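Local coordinates for protein integral membrane indolylacetylinositol arabinosyltransferase EmbB (Mycolicibacterium smegmatis MC2 155, PDB 7BVC) that probably polymerises arabinose into the arabinan of cell-wall arabinogalactan, and is bound here by the drug ethambutol, at residues L79-P84 against I148-N153; W505-R510 against F570-P575; L738-S743 against R951-Q956; G827-E832 against L939-W944. All coordinates share one frame; numbering follows the deposited sequence.

Contact 1: L79-P84 against I148-N153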
loop_
_atom_site.group_PDB
_atom_site.type_symbol
_atom_site.label_atom_id
_atom_site.label_comp_id
_atom_site.label_asym_id
_atom_site.label_seq_id
_atom_site.Cartn_x
_atom_site.Cartn_y
_atom_site.Cartn_z
ATOM N N LEU B 79 -4.710 -14.211 41.202
ATOM C CA LEU B 79 -3.942 -13.347 42.090
ATOM C C LEU B 79 -4.759 -13.119 43.350
ATOM O O LEU B 79 -5.827 -12.503 43.292
ATOM C CB LEU B 79 -3.600 -12.017 41.413
ATOM C CG LEU B 79 -2.593 -11.085 42.093
ATOM C CD1 LEU B 79 -1.879 -10.254 41.049
ATOM C CD2 LEU B 79 -3.257 -10.174 43.110
ATOM N N THR B 80 -4.260 -13.605 44.483
ATOM C CA THR B 80 -4.938 -13.450 45.764
ATOM C C THR B 80 -4.006 -12.725 46.719
ATOM O O THR B 80 -2.903 -13.206 46.998
ATOM C CB THR B 80 -5.348 -14.805 46.351
ATOM O OG1 THR B 80 -4.211 -15.422 46.965
ATOM C CG2 THR B 80 -5.888 -15.720 45.264
ATOM N N ALA B 81 -4.449 -11.578 47.225
ATOM C CA ALA B 81 -3.667 -10.779 48.156
ATOM C C ALA B 81 -4.520 -10.443 49.368
ATOM O O ALA B 81 -5.652 -9.971 49.219
ATOM C CB ALA B 81 -3.159 -9.497 47.496
ATOM N N THR B 82 -3.976 -10.683 50.562
ATOM C CA THR B 82 -4.648 -10.366 51.818
ATOM C C THR B 82 -3.735 -9.459 52.628
ATOM O O THR B 82 -2.724 -9.914 53.172
ATOM C CB THR B 82 -4.988 -11.629 52.610
ATOM O OG1 THR B 82 -3.831 -12.064 53.334
ATOM C CG2 THR B 82 -5.445 -12.741 51.681
ATOM N N VAL B 83 -4.094 -8.187 52.713
ATOM C CA VAL B 83 -3.315 -7.163 53.403
ATOM C C VAL B 83 -4.065 -6.779 54.674
ATOM O O VAL B 83 -5.211 -6.328 54.591
ATOM C CB VAL B 83 -3.093 -5.935 52.507
ATOM C CG1 VAL B 83 -2.274 -4.889 53.237
ATOM C CG2 VAL B 83 -2.426 -6.348 51.205
ATOM N N PRO B 84 -3.484 -6.956 55.859
ATOM C CA PRO B 84 -4.175 -6.537 57.083
ATOM C C PRO B 84 -4.369 -5.027 57.132
ATOM O O PRO B 84 -3.636 -4.259 56.505
ATOM C CB PRO B 84 -3.243 -7.020 58.201
ATOM C CG PRO B 84 -1.917 -7.226 57.539
ATOM C CD PRO B 84 -2.220 -7.651 56.144
ATOM N N ILE B 148 -7.965 -6.908 54.039
ATOM C CA ILE B 148 -8.347 -6.436 52.712
ATOM C C ILE B 148 -7.949 -7.526 51.729
ATOM O O ILE B 148 -6.770 -7.888 51.651
ATOM C CB ILE B 148 -7.668 -5.107 52.334
ATOM C CG1 ILE B 148 -8.084 -3.984 53.284
ATOM C CG2 ILE B 148 -8.002 -4.733 50.904
ATOM C CD1 ILE B 148 -7.292 -2.713 53.109
ATOM N N GLU B 149 -8.917 -8.047 50.982
ATOM C CA GLU B 149 -8.708 -9.211 50.127
ATOM C C GLU B 149 -9.012 -8.841 48.683
ATOM O O GLU B 149 -10.145 -8.485 48.359
ATOM C CB GLU B 149 -9.569 -10.383 50.595
ATOM C CG GLU B 149 -9.108 -10.955 51.928
ATOM C CD GLU B 149 -10.017 -12.043 52.451
ATOM O OE1 GLU B 149 -11.130 -12.201 51.908
ATOM O OE2 GLU B 149 -9.616 -12.742 53.404
ATOM N N ILE B 150 -8.016 -8.976 47.813
ATOM C CA ILE B 150 -8.002 -8.280 46.528
ATOM C C ILE B 150 -8.083 -9.270 45.371
ATOM O O ILE B 150 -7.372 -9.129 44.369
ATOM C CB ILE B 150 -6.764 -7.374 46.416
ATOM C CG1 ILE B 150 -6.496 -6.696 47.757
ATOM C CG2 ILE B 150 -6.984 -6.289 45.377
ATOM C CD1 ILE B 150 -5.274 -5.817 47.764
ATOM N N THR B 151 -8.922 -10.296 45.519
ATOM C CA THR B 151 -8.916 -11.443 44.614
ATOM C C THR B 151 -9.108 -11.014 43.161
ATOM O O THR B 151 -9.850 -10.075 42.867
ATOM C CB THR B 151 -10.019 -12.429 45.021
ATOM O OG1 THR B 151 -9.831 -12.816 46.387
ATOM C CG2 THR B 151 -9.980 -13.674 44.156
ATOM N N SER B 152 -8.417 -11.706 42.253
ATOM C CA SER B 152 -8.521 -11.420 40.824
ATOM C C SER B 152 -8.313 -12.708 40.045
ATOM O O SER B 152 -7.221 -13.281 40.077
ATOM C CB SER B 152 -7.498 -10.364 40.402
ATOM O OG SER B 152 -7.574 -10.109 39.010
ATOM N N ASN B 153 -9.350 -13.158 39.346
ATOM C CA ASN B 153 -9.298 -14.405 38.587
ATOM C C ASN B 153 -10.228 -14.277 37.385
ATOM O O ASN B 153 -10.626 -13.169 37.007
ATOM C CB ASN B 153 -9.644 -15.601 39.491
ATOM C CG ASN B 153 -10.862 -15.348 40.350
ATOM O OD1 ASN B 153 -11.569 -14.359 40.169
ATOM N ND2 ASN B 153 -11.113 -16.242 41.295
#

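Contact 2: W505-R510 against F570-P575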
loop_
_atom_site.group_PDB
_atom_site.type_symbol
_atom_site.label_atom_id
_atom_site.label_comp_id
_atom_site.label_asym_id
_atom_site.label_seq_id
_atom_site.Cartn_x
_atom_site.Cartn_y
_atom_site.Cartn_z
ATOM N N TRP B 505 -9.007 -13.357 0.079
ATOM C CA TRP B 505 -9.266 -12.399 -0.989
ATOM C C TRP B 505 -8.313 -11.210 -0.966
ATOM O O TRP B 505 -8.500 -10.274 -1.751
ATOM C CB TRP B 505 -10.712 -11.904 -0.930
ATOM C CG TRP B 505 -11.075 -11.149 0.305
ATOM C CD1 TRP B 505 -10.731 -9.866 0.616
ATOM C CD2 TRP B 505 -11.887 -11.617 1.385
ATOM N NE1 TRP B 505 -11.263 -9.513 1.830
ATOM C CE2 TRP B 505 -11.982 -10.570 2.321
ATOM C CE3 TRP B 505 -12.541 -12.822 1.655
ATOM C CZ2 TRP B 505 -12.699 -10.692 3.506
ATOM C CZ3 TRP B 505 -13.251 -12.941 2.831
ATOM C CH2 TRP B 505 -13.326 -11.883 3.742
ATOM N N THR B 506 -7.311 -11.219 -0.090
ATOM C CA THR B 506 -6.269 -10.202 -0.059
ATOM C C THR B 506 -4.994 -10.699 -0.743
ATOM O O THR B 506 -3.878 -10.361 -0.337
ATOM C CB THR B 506 -6.008 -9.778 1.389
ATOM O OG1 THR B 506 -7.261 -9.501 2.022
ATOM C CG2 THR B 506 -5.203 -8.492 1.449
ATOM N N GLU B 507 -5.147 -11.522 -1.782
ATOM C CA GLU B 507 -3.995 -12.136 -2.429
ATOM C C GLU B 507 -3.183 -11.125 -3.229
ATOM O O GLU B 507 -1.958 -11.259 -3.330
ATOM C CB GLU B 507 -4.460 -13.281 -3.330
ATOM C CG GLU B 507 -3.385 -13.862 -4.231
ATOM C CD GLU B 507 -2.273 -14.535 -3.454
ATOM O OE1 GLU B 507 -2.551 -15.075 -2.365
ATOM O OE2 GLU B 507 -1.120 -14.525 -3.932
ATOM N N ASN B 508 -3.834 -10.101 -3.785
ATOM C CA ASN B 508 -3.152 -9.155 -4.661
ATOM C C ASN B 508 -2.083 -8.334 -3.950
ATOM O O ASN B 508 -1.313 -7.643 -4.625
ATOM C CB ASN B 508 -4.170 -8.219 -5.316
ATOM C CG ASN B 508 -5.237 -7.747 -4.350
ATOM O OD1 ASN B 508 -4.970 -7.525 -3.171
ATOM N ND2 ASN B 508 -6.456 -7.588 -4.848
ATOM N N LEU B 509 -2.009 -8.390 -2.618
ATOM C CA LEU B 509 -0.962 -7.662 -1.908
ATOM C C LEU B 509 0.418 -8.216 -2.239
ATOM O O LEU B 509 1.397 -7.461 -2.316
ATOM C CB LEU B 509 -1.210 -7.719 -0.402
ATOM C CG LEU B 509 -2.083 -6.612 0.185
ATOM C CD1 LEU B 509 -2.076 -6.679 1.702
ATOM C CD2 LEU B 509 -1.613 -5.253 -0.296
ATOM N N ARG B 510 0.517 -9.534 -2.434
ATOM C CA ARG B 510 1.806 -10.146 -2.731
ATOM C C ARG B 510 2.398 -9.614 -4.028
ATOM O O ARG B 510 3.622 -9.499 -4.150
ATOM C CB ARG B 510 1.660 -11.666 -2.797
ATOM C CG ARG B 510 2.977 -12.410 -2.900
ATOM C CD ARG B 510 2.762 -13.909 -2.957
ATOM N NE ARG B 510 2.617 -14.495 -1.629
ATOM C CZ ARG B 510 1.489 -15.025 -1.169
ATOM N NH1 ARG B 510 1.445 -15.536 0.052
ATOM N NH2 ARG B 510 0.408 -15.044 -1.932
ATOM N N PHE B 570 -2.673 -22.345 -4.744
ATOM C CA PHE B 570 -2.495 -22.641 -3.329
ATOM C C PHE B 570 -1.734 -21.556 -2.584
ATOM O O PHE B 570 -1.717 -21.578 -1.350
ATOM C CB PHE B 570 -1.759 -23.971 -3.155
ATOM C CG PHE B 570 -2.663 -25.170 -3.126
ATOM C CD1 PHE B 570 -3.661 -25.277 -2.175
ATOM C CD2 PHE B 570 -2.506 -26.193 -4.044
ATOM C CE1 PHE B 570 -4.489 -26.380 -2.143
ATOM C CE2 PHE B 570 -3.332 -27.298 -4.018
ATOM C CZ PHE B 570 -4.323 -27.391 -3.065
ATOM N N LEU B 571 -1.082 -20.630 -3.291
ATOM C CA LEU B 571 -0.415 -19.532 -2.600
ATOM C C LEU B 571 -1.392 -18.596 -1.902
ATOM O O LEU B 571 -0.955 -17.766 -1.098
ATOM C CB LEU B 571 0.456 -18.736 -3.571
ATOM C CG LEU B 571 1.935 -19.125 -3.588
ATOM C CD1 LEU B 571 2.744 -18.134 -4.408
ATOM C CD2 LEU B 571 2.481 -19.232 -2.173
ATOM N N MET B 572 -2.685 -18.699 -2.189
ATOM C CA MET B 572 -3.698 -18.058 -1.361
ATOM C C MET B 572 -3.882 -18.903 -0.102
ATOM O O MET B 572 -3.138 -19.852 0.157
ATOM C CB MET B 572 -4.998 -17.886 -2.139
ATOM C CG MET B 572 -4.823 -17.318 -3.532
ATOM S SD MET B 572 -6.396 -16.988 -4.349
ATOM C CE MET B 572 -7.259 -18.527 -4.055
ATOM N N PHE B 573 -4.866 -18.540 0.722
ATOM C CA PHE B 573 -5.201 -19.301 1.922
ATOM C C PHE B 573 -4.049 -19.332 2.921
ATOM O O PHE B 573 -4.129 -20.020 3.942
ATOM C CB PHE B 573 -5.620 -20.730 1.559
ATOM C CG PHE B 573 -6.638 -20.805 0.460
ATOM C CD1 PHE B 573 -7.804 -20.064 0.527
ATOM C CD2 PHE B 573 -6.427 -21.614 -0.640
ATOM C CE1 PHE B 573 -8.741 -20.129 -0.484
ATOM C CE2 PHE B 573 -7.361 -21.684 -1.654
ATOM C CZ PHE B 573 -8.519 -20.941 -1.575
ATOM N N THR B 574 -2.974 -18.600 2.637
ATOM C CA THR B 574 -1.888 -18.547 3.605
ATOM C C THR B 574 -2.055 -17.330 4.508
ATOM O O THR B 574 -2.448 -16.258 4.037
ATOM C CB THR B 574 -0.534 -18.484 2.903
ATOM O OG1 THR B 574 -0.502 -17.357 2.020
ATOM C CG2 THR B 574 -0.288 -19.754 2.108
ATOM N N PRO B 575 -1.767 -17.475 5.803
ATOM C CA PRO B 575 -2.036 -16.382 6.750
ATOM C C PRO B 575 -1.215 -15.124 6.511
ATOM O O PRO B 575 -1.556 -14.079 7.078
ATOM C CB PRO B 575 -1.697 -17.008 8.109
ATOM C CG PRO B 575 -1.790 -18.483 7.885
ATOM C CD PRO B 575 -1.317 -18.698 6.486
#

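Contact 3: L738-S743 against R951-Q956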
loop_
_atom_site.group_PDB
_atom_site.type_symbol
_atom_site.label_atom_id
_atom_site.label_comp_id
_atom_site.label_asym_id
_atom_site.label_seq_id
_atom_site.Cartn_x
_atom_site.Cartn_y
_atom_site.Cartn_z
ATOM N N LEU B 738 32.282 0.659 17.318
ATOM C CA LEU B 738 32.936 1.294 18.451
ATOM C C LEU B 738 31.906 2.090 19.238
ATOM O O LEU B 738 31.115 2.837 18.653
ATOM C CB LEU B 738 34.074 2.204 17.986
ATOM C CG LEU B 738 35.111 1.553 17.069
ATOM C CD1 LEU B 738 35.926 2.611 16.353
ATOM C CD2 LEU B 738 36.014 0.621 17.855
ATOM N N VAL B 739 31.920 1.932 20.559
ATOM C CA VAL B 739 30.933 2.538 21.444
ATOM C C VAL B 739 31.647 3.461 22.422
ATOM O O VAL B 739 32.763 3.170 22.863
ATOM C CB VAL B 739 30.114 1.460 22.189
ATOM C CG1 VAL B 739 31.013 0.613 23.072
ATOM C CG2 VAL B 739 29.005 2.095 23.007
ATOM N N GLU B 740 31.009 4.592 22.737
ATOM C CA GLU B 740 31.537 5.521 23.727
ATOM C C GLU B 740 30.991 5.144 25.095
ATOM O O GLU B 740 29.795 5.354 25.349
ATOM C CB GLU B 740 31.148 6.953 23.387
ATOM C CG GLU B 740 31.722 7.490 22.093
ATOM C CD GLU B 740 31.301 8.924 21.831
ATOM O OE1 GLU B 740 30.532 9.476 22.643
ATOM O OE2 GLU B 740 31.715 9.492 20.801
ATOM N N PRO B 741 31.801 4.584 25.996
ATOM C CA PRO B 741 31.302 4.271 27.343
ATOM C C PRO B 741 30.776 5.504 28.061
ATOM O O PRO B 741 29.622 5.535 28.496
ATOM C CB PRO B 741 32.533 3.690 28.046
ATOM C CG PRO B 741 33.395 3.191 26.939
ATOM C CD PRO B 741 33.201 4.166 25.822
ATOM N N ASP B 742 31.617 6.526 28.185
ATOM C CA ASP B 742 31.241 7.802 28.787
ATOM C C ASP B 742 31.373 8.888 27.727
ATOM O O ASP B 742 32.489 9.256 27.346
ATOM C CB ASP B 742 32.110 8.112 30.003
ATOM C CG ASP B 742 31.867 9.504 30.555
ATOM O OD1 ASP B 742 30.771 9.744 31.100
ATOM O OD2 ASP B 742 32.773 10.356 30.444
ATOM N N SER B 743 30.242 9.401 27.256
ATOM C CA SER B 743 30.238 10.422 26.209
ATOM C C SER B 743 30.404 11.821 26.794
ATOM O O SER B 743 29.631 12.733 26.512
ATOM C CB SER B 743 28.957 10.324 25.391
ATOM O OG SER B 743 27.827 10.659 26.174
ATOM N N ARG B 951 34.386 17.669 20.221
ATOM C CA ARG B 951 34.776 16.564 21.085
ATOM C C ARG B 951 35.581 15.549 20.288
ATOM O O ARG B 951 35.196 15.185 19.173
ATOM C CB ARG B 951 33.540 15.898 21.698
ATOM C CG ARG B 951 33.809 14.607 22.443
ATOM C CD ARG B 951 32.592 14.181 23.246
ATOM N NE ARG B 951 31.614 13.467 22.433
ATOM C CZ ARG B 951 30.492 14.009 21.970
ATOM N NH1 ARG B 951 29.657 13.285 21.239
ATOM N NH2 ARG B 951 30.204 15.274 22.234
ATOM N N VAL B 952 36.694 15.097 20.858
ATOM C CA VAL B 952 37.477 14.013 20.265
ATOM C C VAL B 952 37.255 12.750 21.092
ATOM O O VAL B 952 37.903 12.545 22.129
ATOM C CB VAL B 952 38.962 14.405 20.126
ATOM C CG1 VAL B 952 39.580 14.816 21.460
ATOM C CG2 VAL B 952 39.753 13.274 19.488
ATOM N N PRO B 953 36.335 11.882 20.678
ATOM C CA PRO B 953 35.913 10.781 21.550
ATOM C C PRO B 953 36.974 9.705 21.708
ATOM O O PRO B 953 37.794 9.464 20.821
ATOM C CB PRO B 953 34.676 10.225 20.841
ATOM C CG PRO B 953 34.805 10.663 19.428
ATOM C CD PRO B 953 35.521 11.971 19.454
ATOM N N GLU B 954 36.942 9.059 22.871
ATOM C CA GLU B 954 37.717 7.855 23.139
ATOM C C GLU B 954 36.781 6.659 23.023
ATOM O O GLU B 954 35.763 6.594 23.722
ATOM C CB GLU B 954 38.357 7.913 24.525
ATOM C CG GLU B 954 38.914 6.584 25.005
ATOM C CD GLU B 954 39.860 6.739 26.179
ATOM O OE1 GLU B 954 41.079 6.888 25.948
ATOM O OE2 GLU B 954 39.385 6.707 27.334
ATOM N N LEU B 955 37.122 5.715 22.152
ATOM C CA LEU B 955 36.208 4.660 21.741
ATOM C C LEU B 955 36.638 3.310 22.308
ATOM O O LEU B 955 37.701 3.165 22.916
ATOM C CB LEU B 955 36.117 4.607 20.215
ATOM C CG LEU B 955 35.522 5.850 19.557
ATOM C CD1 LEU B 955 35.936 5.944 18.098
ATOM C CD2 LEU B 955 34.014 5.844 19.692
ATOM N N GLN B 956 35.783 2.314 22.089
ATOM C CA GLN B 956 35.984 0.949 22.555
ATOM C C GLN B 956 35.033 0.041 21.791
ATOM O O GLN B 956 33.930 0.455 21.423
ATOM C CB GLN B 956 35.744 0.830 24.065
ATOM C CG GLN B 956 36.201 -0.486 24.668
ATOM C CD GLN B 956 35.966 -0.550 26.164
ATOM O OE1 GLN B 956 36.417 -1.475 26.835
ATOM N NE2 GLN B 956 35.253 0.437 26.692
#

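Contact 4: G827-E832 against L939-W944. With CA (calcium ion), chain K.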
loop_
_atom_site.group_PDB
_atom_site.type_symbol
_atom_site.label_atom_id
_atom_site.label_comp_id
_atom_site.label_asym_id
_atom_site.label_seq_id
_atom_site.Cartn_x
_atom_site.Cartn_y
_atom_site.Cartn_z
ATOM N N GLY B 827 22.061 28.510 20.090
ATOM C CA GLY B 827 21.023 28.205 19.129
ATOM C C GLY B 827 20.581 29.435 18.361
ATOM O O GLY B 827 20.769 30.573 18.793
ATOM N N THR B 828 19.976 29.173 17.201
ATOM C CA THR B 828 19.487 30.212 16.304
ATOM C C THR B 828 17.973 30.386 16.355
ATOM O O THR B 828 17.476 31.461 16.002
ATOM C CB THR B 828 19.917 29.897 14.863
ATOM O OG1 THR B 828 21.325 29.639 14.836
ATOM C CG2 THR B 828 19.621 31.050 13.928
ATOM N N TYR B 829 17.238 29.369 16.805
ATOM C CA TYR B 829 15.782 29.422 16.799
ATOM C C TYR B 829 15.268 30.593 17.627
ATOM O O TYR B 829 15.808 30.915 18.688
ATOM C CB TYR B 829 15.212 28.107 17.331
ATOM C CG TYR B 829 13.704 28.050 17.404
ATOM C CD1 TYR B 829 12.945 27.757 16.279
ATOM C CD2 TYR B 829 13.039 28.275 18.600
ATOM C CE1 TYR B 829 11.567 27.699 16.343
ATOM C CE2 TYR B 829 11.664 28.218 18.674
ATOM C CZ TYR B 829 10.933 27.930 17.543
ATOM O OH TYR B 829 9.560 27.872 17.611
ATOM N N SER B 830 14.210 31.229 17.130
ATOM C CA SER B 830 13.600 32.377 17.785
ATOM C C SER B 830 12.132 32.417 17.398
ATOM O O SER B 830 11.720 31.822 16.398
ATOM C CB SER B 830 14.304 33.685 17.404
ATOM O OG SER B 830 13.498 34.804 17.718
ATOM N N THR B 831 11.340 33.125 18.206
ATOM C CA THR B 831 9.890 33.149 18.043
ATOM C C THR B 831 9.359 34.573 17.879
ATOM O O THR B 831 8.152 34.772 17.709
ATOM C CB THR B 831 9.231 32.446 19.235
ATOM O OG1 THR B 831 9.869 31.182 19.447
ATOM C CG2 THR B 831 7.755 32.171 18.979
ATOM N N GLU B 832 10.238 35.570 17.872
ATOM C CA GLU B 832 9.803 36.958 17.793
ATOM C C GLU B 832 10.265 37.659 16.524
ATOM O O GLU B 832 9.500 38.434 15.940
ATOM C CB GLU B 832 10.276 37.729 19.041
ATOM C CG GLU B 832 11.780 37.895 19.168
ATOM C CD GLU B 832 12.439 36.731 19.870
ATOM O OE1 GLU B 832 11.783 35.684 20.038
ATOM O OE2 GLU B 832 13.622 36.856 20.245
ATOM N N LEU B 939 15.308 32.920 6.779
ATOM C CA LEU B 939 14.415 33.658 7.660
ATOM C C LEU B 939 13.131 32.900 7.970
ATOM O O LEU B 939 12.236 33.462 8.605
ATOM C CB LEU B 939 14.067 35.018 7.059
ATOM C CG LEU B 939 15.182 36.044 6.878
ATOM C CD1 LEU B 939 14.580 37.347 6.395
ATOM C CD2 LEU B 939 15.953 36.248 8.167
ATOM N N SER B 940 13.010 31.654 7.526
ATOM C CA SER B 940 11.873 30.851 7.936
ATOM C C SER B 940 12.021 30.463 9.403
ATOM O O SER B 940 13.126 30.393 9.948
ATOM C CB SER B 940 11.749 29.601 7.068
ATOM O OG SER B 940 10.888 28.651 7.665
ATOM N N GLN B 941 10.883 30.209 10.050
ATOM C CA GLN B 941 10.920 29.889 11.471
ATOM C C GLN B 941 11.344 28.447 11.720
ATOM O O GLN B 941 11.921 28.149 12.769
ATOM C CB GLN B 941 9.559 30.155 12.114
ATOM C CG GLN B 941 9.621 30.320 13.622
ATOM C CD GLN B 941 8.254 30.468 14.252
ATOM O OE1 GLN B 941 7.232 30.284 13.595
ATOM N NE2 GLN B 941 8.229 30.805 15.535
ATOM N N GLY B 942 11.078 27.552 10.774
ATOM C CA GLY B 942 11.459 26.164 10.926
ATOM C C GLY B 942 12.824 25.843 10.354
ATOM O O GLY B 942 13.120 24.684 10.056
ATOM N N ASP B 943 13.666 26.863 10.193
ATOM C CA ASP B 943 15.034 26.697 9.704
ATOM C C ASP B 943 15.975 27.313 10.733
ATOM O O ASP B 943 16.139 28.537 10.784
ATOM C CB ASP B 943 15.212 27.332 8.328
ATOM C CG ASP B 943 14.466 26.586 7.240
ATOM O OD1 ASP B 943 14.264 25.362 7.387
ATOM O OD2 ASP B 943 14.088 27.218 6.233
ATOM N N TRP B 944 16.598 26.462 11.545
ATOM C CA TRP B 944 17.445 26.900 12.643
ATOM C C TRP B 944 18.553 25.878 12.835
ATOM O O TRP B 944 18.524 24.788 12.261
ATOM C CB TRP B 944 16.633 27.070 13.931
ATOM C CG TRP B 944 15.930 25.813 14.328
ATOM C CD1 TRP B 944 14.744 25.351 13.842
ATOM C CD2 TRP B 944 16.383 24.839 15.275
ATOM N NE1 TRP B 944 14.424 24.155 14.432
ATOM C CE2 TRP B 944 15.415 23.818 15.317
ATOM C CE3 TRP B 944 17.510 24.733 16.095
ATOM C CZ2 TRP B 944 15.541 22.708 16.144
ATOM C CZ3 TRP B 944 17.631 23.631 16.915
ATOM C CH2 TRP B 944 16.653 22.632 16.935
HETATM CA CA CA K . 16.470 31.193 10.871
#

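Contact 1: L79-P84 against I148-N153
Thr82 and Glu149 pair across two neighbouring antiparallel strands of the domain assigned to the concanavalin-like family. Strand 80-84 is the middle one of three, with 147-149 on one flank and 205-207 on the other, where Thr80 and Thr82 bond to Ser207 and Ser205. The Thr82-Glu149 pair is non-hydrogen-bonded; its side chains run side by side, Thr82 CG2 lying 4.1 Å from Glu149 CG, while the carboxylate beyond turns to Arg147. Beside this pair Val83 N donates to Ile148 O (2.9 Å, 163° at the hydrogen), and Ile150 N donates to Ala81 O. At the far end Leu79 and Ser152 exchange a pair of backbone bonds, which keeps the chains together beyond the weakly bonded strand at 148-149, where the chain has become irregular.

Ile150 shows how the buried side is filled. Its CB lies 4.0 Å from Ala81 O. From there CG1, beside the backbone N and opposite the carbonyl carbon (chi1 -40°), passes the same oxygen at 3.7 Å. The extended chain then carries CD1 to the methyl of Ala81, and Val83 CG2 lies slightly farther off. Phe99 of strand 97-100 also packs against Ile150, Ala81 and Val83, consistent with a second sheet layered on this one. Ile150 CD1 stands 4.3 Å from Ala81 CB.

Contact 2: W505-R510 against F570-P575
Glu507, one of the residues lining a cardiolipin pocket, packs with Arg510 against the irregular chain that follows helix 554-570 in the membrane-spanning part of the protein. The two charged side chains form a salt bridge within their own segment, with Arg510 NH2 2.6 Å from Glu507 OE2, and they reach residues 571-574 as a unit. Across the gap the guanidinium gives a weak hydrogen bond from NH2 to Leu571 O, 3.2 Å long and bent to 129° at the hydrogen. Leu571 CD2 lies over one face of this flat group. Its edge faces Thr574 OG1, which lies near its plane and 3.3 Å from Arg510 NH1. The arginine chain leaves the backbone straight, and only at chi3 (-84°) does it bend, turning the guanidinium toward the Leu571 carbonyl.

Met572 packs on the glutamate from its CG to its carboxylate. The two side chains cross at about a right angle, Met572 CG lying 3.8 Å from Glu507 CG and 3.4 Å from Glu507 OE1. The sulfur end then leads away from the contact. The Glu507 carboxylate probably offsets the charge of the buried arginine.

Arg510 belongs to the short helix 509-512, and weak bonds to Trp578 O and His581 ND1 tie it to the chain leading into helix 586-599. Aromatic side chains of another protein chain pack on Glu507 and Met572, placing the contact between the end of helix 554-570 and a neighbouring protein.

Contact 3: L738-S743 against R951-Q956
Val739 and Gln956 form an edge-strand contact in the C-terminal domain, where the short strand 956-957 lies outermost in a mixed sheet beside strand 737-739. One backbone bond marks the meeting: Val739 N donates to Gln956 O over 2.6 Å, almost straight at 172°, approaching almost in line with the carbonyl bond. The same oxygen receives a CA-H contact from Leu738. Past this point the two chains no longer run as regular partners, and side chains take over.

Leu738 and Leu955 cross at about a right angle, their CD1 methyls 3.8 Å apart. The second methyl of Leu955, CD2, rests 3.7 Å from Glu740 CG, so this leucine touches both an apolar neighbour and the hydrocarbon stem of an acid. Glu740 is extended beyond CG, with CG opposite the carbonyl carbon (chi1 -64°), and its carboxylate comes up beside Pro953 CB and CG. There OE2 is hydrogen-bonded to Tyr1036 OH. OE1 points toward Arg951 but stays 4.1 Å from its NE, too far for a salt bridge, with carboxylate and guanidinium planes 87° apart. At the exposed border Pro741 CG lies 3.3 Å from Gln956 NE2, the two side chains being almost perpendicular.

Strand 1028-1037 flanks strand 737-739 on the side away from 956-957, and its Tyr1036 also packs on Leu955. Arg951 instead bonds Thr863 of strand 860-866 and, weakly, Asn915 of strand 914-918, linking this sheet to a neighbouring four-stranded one.

Contact 4: G827-E832 against L939-W944
Tyr829 and Trp944 make the aromatic part of this contact, an edge-to-face pair. The tyrosine edge, with CD1 foremost, is directed at one face of the indole; the tyrosine and five-membered ring centroids are 5.3 Å apart and the planes stand at 70°. Tyr829 CB joins in from above the same ring system, offset toward its rim, and touches Trp944 CB at 3.8 Å. The tyrosine ring swings opposite its own backbone N (chi1 179°), which brings it alongside the turn at Gln941. Pro775 packs on both aromatic residues.

Gln941 adds van der Waals contacts: its backbone O approaches the tyrosine ring at the edge, 3.6 Å from Tyr829 CE1. Its extended side chain carries the amide to Ser830 and Thr831, NE2 lying 3.7 Å from Thr831 CG2, and the amide plane is almost parallel to the tyrosine ring.

Both segments are connections between two four-stranded antiparallel sheets: residues 827-832 lead from strand 826-827 to 837-845, and residues 939-944 from 929-936 to 945-947, consistent with the sandwich topology of carbohydrate-binding-module folds.

Calcium is bound from the end of strand 929-936 and the connection after it, where a type I turn spans Ser940 to Asp943: Asp943 O lies 2.7 Å from the calcium ion, with Asp936 OD2 and Ser938 O completing the modelled ligands.

Overall arrangement
The four contacts sample three parts of the chain in sequence. Contact 1, in the concanavalin-like domain, stands apart, its nearest atoms about 30 Å from contact 2 and farther still from the others. Contact 2 borders a bound lipid in the membrane region: its Glu507 side chain is about 4 Å from cardiolipin, while its Arg510 side chain is about 12 Å from ethambutol. Contacts 3 and 4 share the C-terminal domain, contact 4, which carries a calcium ligand, nested within the loop that contact 3 closes; their centres are 32 Å apart. That domain also supplies Trp972 and Trp1012 to the ethambutol pocket, which otherwise draws on the membrane region, including His580, shortly after contact 2 in sequence.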